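Local atomic coordinates of ABC transporter substrate-binding protein-branched chain amino acid transport (Streptococcus pneumoniae, PDB entry 4GNR), a protein that binds isoleucine and probably delivers branched-chain amino acids to an ABC importer as its extracellular substrate-binding component. Residues P101-S106 / V290-N295; E50-D55 / S74-V79; E139-K144 / P224-D229. All blocks are in the same frame, centred on the assembly; numbering follows the deposited sequence. Where two conformers were deposited one is given.

Contact 1. Residues P101-S106 / V290-N295. With ILE (isoleucine), chain B.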
# COMPACT_ATOMS: atom_id res chain seq x y z
N PRO A 101 -9.94 -3.79 17.31
CA PRO A 101 -9.93 -3.38 15.92
C PRO A 101 -8.50 -3.35 15.36
O PRO A 101 -7.56 -2.92 16.02
CB PRO A 101 -10.55 -1.97 15.96
CG PRO A 101 -10.20 -1.46 17.34
CD PRO A 101 -10.25 -2.68 18.23
N LEU A 102 -8.41 -3.74 14.09
CA LEU A 102 -7.17 -3.75 13.34
C LEU A 102 -7.41 -2.94 12.08
O LEU A 102 -8.39 -3.18 11.35
CB LEU A 102 -6.75 -5.19 13.04
CG LEU A 102 -5.38 -5.37 12.34
CD1 LEU A 102 -4.72 -6.68 12.77
CD2 LEU A 102 -5.47 -5.26 10.84
N ILE A 103 -6.52 -1.97 11.84
CA ILE A 103 -6.60 -1.17 10.63
C ILE A 103 -5.35 -1.41 9.80
O ILE A 103 -4.21 -1.19 10.27
CB ILE A 103 -6.83 0.35 10.91
CG1 ILE A 103 -6.93 1.13 9.60
CG2 ILE A 103 -5.78 0.96 11.85
CD1 ILE A 103 -7.53 2.52 9.77
N SER A 104 -5.54 -1.89 8.58
CA SER A 104 -4.44 -1.96 7.62
C SER A 104 -4.48 -0.68 6.79
O SER A 104 -5.50 -0.39 6.14
CB SER A 104 -4.54 -3.12 6.64
OG SER A 104 -3.55 -2.96 5.64
N PRO A 105 -3.40 0.11 6.80
CA PRO A 105 -3.43 1.32 5.98
C PRO A 105 -3.53 1.06 4.47
O PRO A 105 -4.00 1.92 3.74
CB PRO A 105 -2.04 1.96 6.29
CG PRO A 105 -1.67 1.42 7.66
CD PRO A 105 -2.19 -0.01 7.62
N SER A 106 -3.10 -0.14 4.05
CA SER A 106 -2.73 -0.34 2.64
C SER A 106 -3.07 -1.67 2.01
O SER A 106 -2.73 -1.86 0.84
CB SER A 106 -1.19 -0.13 2.56
OG SER A 106 -0.53 -0.94 3.53
N VAL A 290 -3.06 6.03 12.09
CA VAL A 290 -2.87 6.33 13.52
C VAL A 290 -3.83 7.43 13.97
O VAL A 290 -4.44 7.34 15.02
CB VAL A 290 -1.41 6.67 13.85
CG1 VAL A 290 -1.30 7.27 15.24
CG2 VAL A 290 -0.54 5.45 13.69
N HIS A 291 -3.95 8.51 13.18
CA HIS A 291 -4.88 9.58 13.55
C HIS A 291 -6.32 9.08 13.61
O HIS A 291 -7.09 9.51 14.48
CB HIS A 291 -4.74 10.78 12.62
CG HIS A 291 -3.63 11.67 13.00
ND1 HIS A 291 -3.79 12.59 14.02
CD2 HIS A 291 -2.36 11.79 12.58
CE1 HIS A 291 -2.67 13.25 14.19
NE2 HIS A 291 -1.78 12.79 13.33
N LEU A 292 -6.71 8.22 12.68
CA LEU A 292 -8.07 7.66 12.70
C LEU A 292 -8.31 6.91 14.02
O LEU A 292 -9.38 7.05 14.65
CB LEU A 292 -8.27 6.71 11.51
CG LEU A 292 -8.49 7.42 10.17
CD1 LEU A 292 -8.20 6.52 9.00
CD2 LEU A 292 -9.93 7.95 10.10
N VAL A 293 -7.35 6.09 14.42
CA VAL A 293 -7.45 5.32 15.68
C VAL A 293 -7.45 6.26 16.89
O VAL A 293 -8.26 6.09 17.81
CB VAL A 293 -6.34 4.28 15.78
CG1 VAL A 293 -6.26 3.67 17.17
CG2 VAL A 293 -6.52 3.20 14.70
N ALA A 294 -6.53 7.24 16.91
CA ALA A 294 -6.44 8.16 18.04
C ALA A 294 -7.73 8.95 18.21
O ALA A 294 -8.22 9.13 19.32
CB ALA A 294 -5.24 9.06 17.86
N ASN A 295 -8.31 9.41 17.10
CA ASN A 295 -9.56 10.13 17.18
C ASN A 295 -10.66 9.21 17.72
O ASN A 295 -11.48 9.63 18.55
CB ASN A 295 -9.94 10.70 15.81
CG ASN A 295 -9.09 11.86 15.39
OD1 ASN A 295 -8.31 12.42 16.17
ND2 ASN A 295 -9.21 12.22 14.14
N ILE B . -1.62 -3.08 -1.66
CA ILE B . -0.59 -4.14 -1.46
C ILE B . -1.21 -5.30 -0.68
O ILE B . -0.50 -6.30 -0.44
CB ILE B . 0.78 -3.59 -0.95
CG1 ILE B . 0.58 -2.64 0.21
CG2 ILE B . 1.68 -2.83 -2.07
CD1 ILE B . 1.89 -2.15 0.78
OXT ILE B . -2.41 -5.20 -0.36
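Ile103 meets Val293 and Leu292 with two separate branches, one for each residue. Its CB leaves strand 102-104 facing helix 281-297 and divides there. The short branch ends at once in CG2, which lies 3.7 Å from Val293 CG2; the two side chains run past one another in opposite directions. The longer branch starts at CG1, set opposite the backbone N (chi1 -179°), and stays nearly extended (chi2 164°). CG1 itself serves as a spacer, carrying CD1 away from Val293 toward Leu292, the residue before it in the helix. At the tip, CD1 lies 4.1 Å from Leu292 CD1, where the two side chains cross at about a right angle. Ser289 of the same helix, Val80 and Phe120 also touch Ile103, which is buried. This is helix-on-sheet packing in one of the two alpha/beta lobes of a periplasmic-binding-protein fold: strand 102-104 belongs to the lobe's parallel sheet, and helix 281-297 covers it, with Val293 also touching Ala78 of the adjacent strand. Beyond the strand the chain enters the ligand cleft through an ST turn, in which Ser106 N donates to Ser104 OG at 3.3 Å. Pro105 touches Glu27 of helix 21-40 and Leu285 and Ser289 of helix 281-297. The carbonyl O of Ser106 then accepts a hydrogen bond from N of the bound isoleucine at 3.0 Å, while Ser106 CB lies 3.9 Å from the ligand's CG1. Ser106 OG is held by Ala83 O and Glu27 OE2.

Contact 2. Residues E50-D55 / S74-V79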
# COMPACT_ATOMS: atom_id res chain seq x y z
N GLU A 50 1.10 4.44 24.17
CA GLU A 50 2.20 3.50 24.39
C GLU A 50 2.17 2.54 23.20
O GLU A 50 1.20 1.82 23.02
CB GLU A 50 2.01 2.76 25.71
CG GLU A 50 3.02 1.71 26.06
CD GLU A 50 2.74 1.09 27.44
OE1 GLU A 50 1.88 1.60 28.18
OE2 GLU A 50 3.40 0.09 27.78
N VAL A 51 3.23 2.51 22.42
CA VAL A 51 3.31 1.66 21.26
C VAL A 51 4.03 0.36 21.56
O VAL A 51 5.08 0.37 22.20
CB VAL A 51 4.10 2.38 20.10
CG1 VAL A 51 4.34 1.43 18.91
CG2 VAL A 51 3.35 3.59 19.63
N VAL A 52 3.46 -0.75 21.10
CA VAL A 52 4.11 -2.08 21.14
C VAL A 52 4.32 -2.38 19.63
O VAL A 52 3.37 -2.74 18.92
CB VAL A 52 3.33 -3.16 21.84
CG1 VAL A 52 4.14 -4.44 21.85
CG2 VAL A 52 2.99 -2.70 23.25
N ASP A 53 5.55 -2.19 19.17
CA ASP A 53 5.90 -2.26 17.74
C ASP A 53 6.51 -3.60 17.41
O ASP A 53 7.64 -3.85 17.79
CB ASP A 53 6.86 -1.10 17.43
CG ASP A 53 7.29 -1.01 15.98
OD1 ASP A 53 6.86 -1.87 15.18
OD2 ASP A 53 8.06 -0.08 15.68
N LYS A 54 5.78 -4.44 16.69
CA LYS A 54 6.23 -5.76 16.33
C LYS A 54 6.46 -5.92 14.83
O LYS A 54 5.70 -5.41 14.00
CB LYS A 54 5.18 -6.77 16.79
CG LYS A 54 5.06 -6.87 18.30
CD LYS A 54 6.26 -7.59 18.90
CE LYS A 54 6.15 -7.79 20.39
NZ LYS A 54 7.29 -8.58 20.90
N ASP A 55 7.51 -6.67 14.51
CA ASP A 55 7.90 -7.01 13.15
C ASP A 55 7.33 -8.40 12.80
O ASP A 55 7.63 -9.38 13.47
CB ASP A 55 9.44 -7.05 13.06
CG ASP A 55 10.00 -7.45 11.70
OD1 ASP A 55 9.25 -7.46 10.70
OD2 ASP A 55 11.23 -7.73 11.66
N SER A 74 0.22 -8.45 25.38
CA SER A 74 0.43 -7.01 25.50
C SER A 74 -0.90 -6.28 25.82
O SER A 74 -0.91 -5.18 26.31
CB SER A 74 0.99 -6.44 24.21
OG SER A 74 2.26 -7.01 23.87
N LYS A 75 -1.99 -6.91 25.48
CA LYS A 75 -3.32 -6.38 25.74
C LYS A 75 -3.54 -4.97 25.15
O LYS A 75 -4.10 -4.05 25.76
CB LYS A 75 -3.66 -6.52 27.21
CG LYS A 75 -3.73 -7.99 27.58
CD LYS A 75 -4.18 -8.11 29.00
CE LYS A 75 -4.42 -9.53 29.43
NZ LYS A 75 -3.29 -10.48 29.34
N VAL A 76 -3.14 -4.82 23.89
CA VAL A 76 -3.32 -3.53 23.22
C VAL A 76 -4.81 -3.30 22.90
O VAL A 76 -5.62 -4.22 22.78
CB VAL A 76 -2.47 -3.40 21.91
CG1 VAL A 76 -1.01 -3.65 22.21
CG2 VAL A 76 -2.98 -4.31 20.80
N SER A 77 -5.15 -2.04 22.71
CA SER A 77 -6.54 -1.63 22.43
C SER A 77 -6.90 -1.53 20.95
O SER A 77 -8.09 -1.49 20.61
CB SER A 77 -6.85 -0.30 23.11
OG SER A 77 -6.77 -0.44 24.52
N ALA A 78 -5.88 -1.47 20.09
CA ALA A 78 -6.05 -1.38 18.63
C ALA A 78 -4.73 -1.81 18.00
O ALA A 78 -3.68 -1.68 18.65
CB ALA A 78 -6.38 0.05 18.22
N VAL A 79 -4.79 -2.27 16.76
CA VAL A 79 -3.59 -2.68 16.02
C VAL A 79 -3.58 -1.93 14.67
O VAL A 79 -4.60 -1.84 14.00
CB VAL A 79 -3.58 -4.19 15.75
CG1 VAL A 79 -2.37 -4.60 14.89
CG2 VAL A 79 -3.58 -4.98 17.06
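Ser74 comes first, its OG resting 3.8 Å from Val52 CG1 in a van der Waals contact between a hydroxyl oxygen and a methyl group. Here the backbones make their nearest approach, 7.5 Å between Ser74 CA and Val52 CA, and the carbonyl O of Ser74 accepts from Lys9 NZ. Lys75 follows with a positive phi of 57°, which ends the run of helical backbone left by helix 60-72 and turns the chain back toward the sheet. Val76 then points at strand 48-55, its CG1 lying 4.2 Å from Val52 CG2. Val52 thus uses both methyls: CG1, opposite its own backbone N (chi1 -178°), reaches Ser74, and CG2 reaches Val76. Leu70 touches both valines from helix 60-72, closing a small apolar cluster between helix and sheet. Strand 48-55, helix 60-72 and strand 78-80 form a beta-alpha-beta crossover of the Rossmann-like kind, in which the connection passes over strand 7-14; Val52 is bonded through its backbone to Ile10 and Phe12 of that middle strand. Val51, its neighbour, faces the other way and packs on Gln32 and Val35 of helix 21-40. Further on, Ala78 touches Ile10 with its methyl, and Val79 lies in the sheet, bonded through its backbone to Pro101 and Ile103.

Contact 3. Residues E139-K144 / P224-D229. With ILE (isoleucine), chain B.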
# COMPACT_ATOMS: atom_id res chain seq x y z
N GLU A 139 -6.16 4.73 -22.96
CA GLU A 139 -6.48 6.12 -23.32
C GLU A 139 -5.38 7.16 -23.17
O GLU A 139 -5.43 8.21 -23.83
CB GLU A 139 -7.78 6.54 -22.58
CG GLU A 139 -9.00 5.61 -22.95
CD GLU A 139 -10.39 6.02 -22.39
OE1 GLU A 139 -10.53 7.08 -21.73
OE2 GLU A 139 -11.37 5.26 -22.63
N LYS A 140 -4.40 6.89 -22.31
CA LYS A 140 -3.28 7.83 -22.05
C LYS A 140 -1.92 7.39 -22.68
O LYS A 140 -1.10 8.23 -23.10
CB LYS A 140 -3.17 8.10 -20.55
CG LYS A 140 -4.49 8.59 -19.87
CD LYS A 140 -5.02 9.92 -20.37
CE LYS A 140 -6.25 10.34 -19.58
NZ LYS A 140 -6.74 11.69 -20.00
N LEU A 141 -1.66 6.08 -22.65
CA LEU A 141 -0.43 5.47 -23.25
C LEU A 141 -0.69 4.99 -24.68
O LEU A 141 0.22 4.52 -25.37
CB LEU A 141 0.18 4.36 -22.39
CG LEU A 141 0.67 4.81 -21.03
CD1 LEU A 141 1.28 3.64 -20.26
CD2 LEU A 141 1.67 5.94 -21.12
N ASN A 142 -1.96 5.10 -25.07
CA ASN A 142 -2.43 4.72 -26.41
C ASN A 142 -1.94 3.35 -26.84
O ASN A 142 -1.33 3.15 -27.90
CB ASN A 142 -2.06 5.82 -27.42
CG ASN A 142 -2.74 7.15 -27.10
OD1 ASN A 142 -3.92 7.20 -26.75
ND2 ASN A 142 -2.00 8.24 -27.26
N ALA A 143 -2.15 2.40 -25.92
CA ALA A 143 -1.78 1.00 -26.16
C ALA A 143 -2.87 0.03 -26.63
O ALA A 143 -3.76 -0.31 -25.85
CB ALA A 143 -1.11 0.46 -24.87
N LYS A 144 -2.79 -0.41 -27.88
CA LYS A 144 -3.72 -1.38 -28.47
C LYS A 144 -3.23 -2.83 -28.26
O LYS A 144 -3.98 -3.78 -28.46
CB LYS A 144 -3.94 -1.12 -29.95
CG LYS A 144 -4.53 0.26 -30.24
CD LYS A 144 -4.79 0.48 -31.73
CE LYS A 144 -5.81 -0.51 -32.29
NZ LYS A 144 -7.14 -0.37 -31.63
N PRO A 224 6.70 1.56 -22.13
CA PRO A 224 6.19 1.75 -20.78
C PRO A 224 5.99 0.47 -20.00
O PRO A 224 5.50 -0.52 -20.54
CB PRO A 224 4.84 2.44 -21.03
CG PRO A 224 5.08 3.25 -22.28
CD PRO A 224 5.93 2.33 -23.13
N ILE A 225 6.39 0.52 -18.73
CA ILE A 225 6.17 -0.57 -17.73
C ILE A 225 5.23 0.08 -16.71
O ILE A 225 5.55 1.14 -16.16
CB ILE A 225 7.44 -1.14 -17.14
CG1 ILE A 225 8.23 -1.83 -18.27
CG2 ILE A 225 7.10 -2.13 -16.02
CD1 ILE A 225 9.59 -2.31 -17.83
N VAL A 226 4.07 -0.55 -16.48
CA VAL A 226 3.02 0.02 -15.65
C VAL A 226 2.68 -0.91 -14.50
O VAL A 226 2.47 -2.12 -14.70
CB VAL A 226 1.76 0.24 -16.53
CG1 VAL A 226 0.66 0.97 -15.75
CG2 VAL A 226 2.10 1.01 -17.80
N GLY A 227 2.61 -0.35 -13.31
CA GLY A 227 2.35 -1.13 -12.12
C GLY A 227 1.25 -0.57 -11.24
O GLY A 227 0.73 0.53 -11.42
N GLY A 228 0.86 -1.43 -10.29
CA GLY A 228 -0.04 -1.04 -9.24
C GLY A 228 0.76 -0.38 -8.10
O GLY A 228 1.93 -0.00 -8.23
N ASP A 229 0.10 -0.30 -6.95
CA ASP A 229 0.69 0.39 -5.80
C ASP A 229 1.97 -0.26 -5.28
O ASP A 229 2.74 0.38 -4.56
CB ASP A 229 -0.33 0.64 -4.68
CG ASP A 229 -0.82 -0.64 -3.96
OD1 ASP A 229 -1.02 -1.69 -4.61
OD2 ASP A 229 -1.08 -0.54 -2.71
N ILE B . -1.62 -3.08 -1.66
CA ILE B . -0.59 -4.14 -1.46
C ILE B . -1.21 -5.30 -0.68
O ILE B . -0.50 -6.30 -0.44
CB ILE B . 0.78 -3.59 -0.95
CG1 ILE B . 0.58 -2.64 0.21
CG2 ILE B . 1.68 -2.83 -2.07
CD1 ILE B . 1.89 -2.15 0.78
OXT ILE B . -2.41 -5.20 -0.36
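The puckered pyrrolidine ring of Pro224 meets Leu141 at its CB corner, which lies 3.8 Å from Leu141 CD1, and Tyr249 of the neighbouring strand 248-252 touches both residues. The flat group of the segment, the carboxylate of Asp229 at its far end, turns to the bound isoleucine and presents both oxygens to its N. Between them lies strand 225-227 of the mixed sheet that forms the core of the second alpha/beta lobe of this periplasmic-binding-protein fold, so segment 224-229, through the strand and the two residues after it, runs from the Leu141 contact to the ligand cleft. Leu141 sits in the loop between helix 126-139 and strand 145-151. Its CG lies opposite the carbonyl carbon (chi1 -62°) and its chain is extended beyond, which sends CD1 toward the sheet. That methyl makes both close approaches: besides Pro224 CB it meets Val226 CG2 at 3.7 Å, with Pro224 and Val226 two residues apart and facing the same way. Both side chains run antiparallel to the leucine's, alongside it. Ile133 and Val137 of helix 126-139 also touch Val226, while Ile225 in between turns away, to helix 206-218. Directly after Leu141, Asn142 takes a positive phi (49°) that leaves the helical path, and the following Ala143 O accepts from Tyr168 OH. At the cleft, Tyr156 OH bonds to Asp229 OD1 and probably helps to orient the carboxylate; Gln129 OE1 holds the backbone N of Asp229. The isoleucine N donates chiefly to Asp229 OD2, at 2.8 Å, with a weak second bond of 3.3 Å to Asp229 OD1.

Overall arrangement
Contacts 1 and 2 share a parallel sheet, in which strands 78-80 and 102-104 are neighbours; their centres are 12 Å apart, and Pro101 CD packs against Ser77 O where the two meet. Contact 3 belongs to the mixed sheet of the other lobe, its centre 32 Å from that of contact 1 and 40 Å from that of contact 2. Along the chain contact 2 closes first; contact 1 then opens, and contact 3 is nested within its loop, so the chain returns to the first lobe after building much of the second. Segments 101-106 and 224-229 both reach the isoleucine, bringing Ser106 and Asp229 to its amino group from the two lobes.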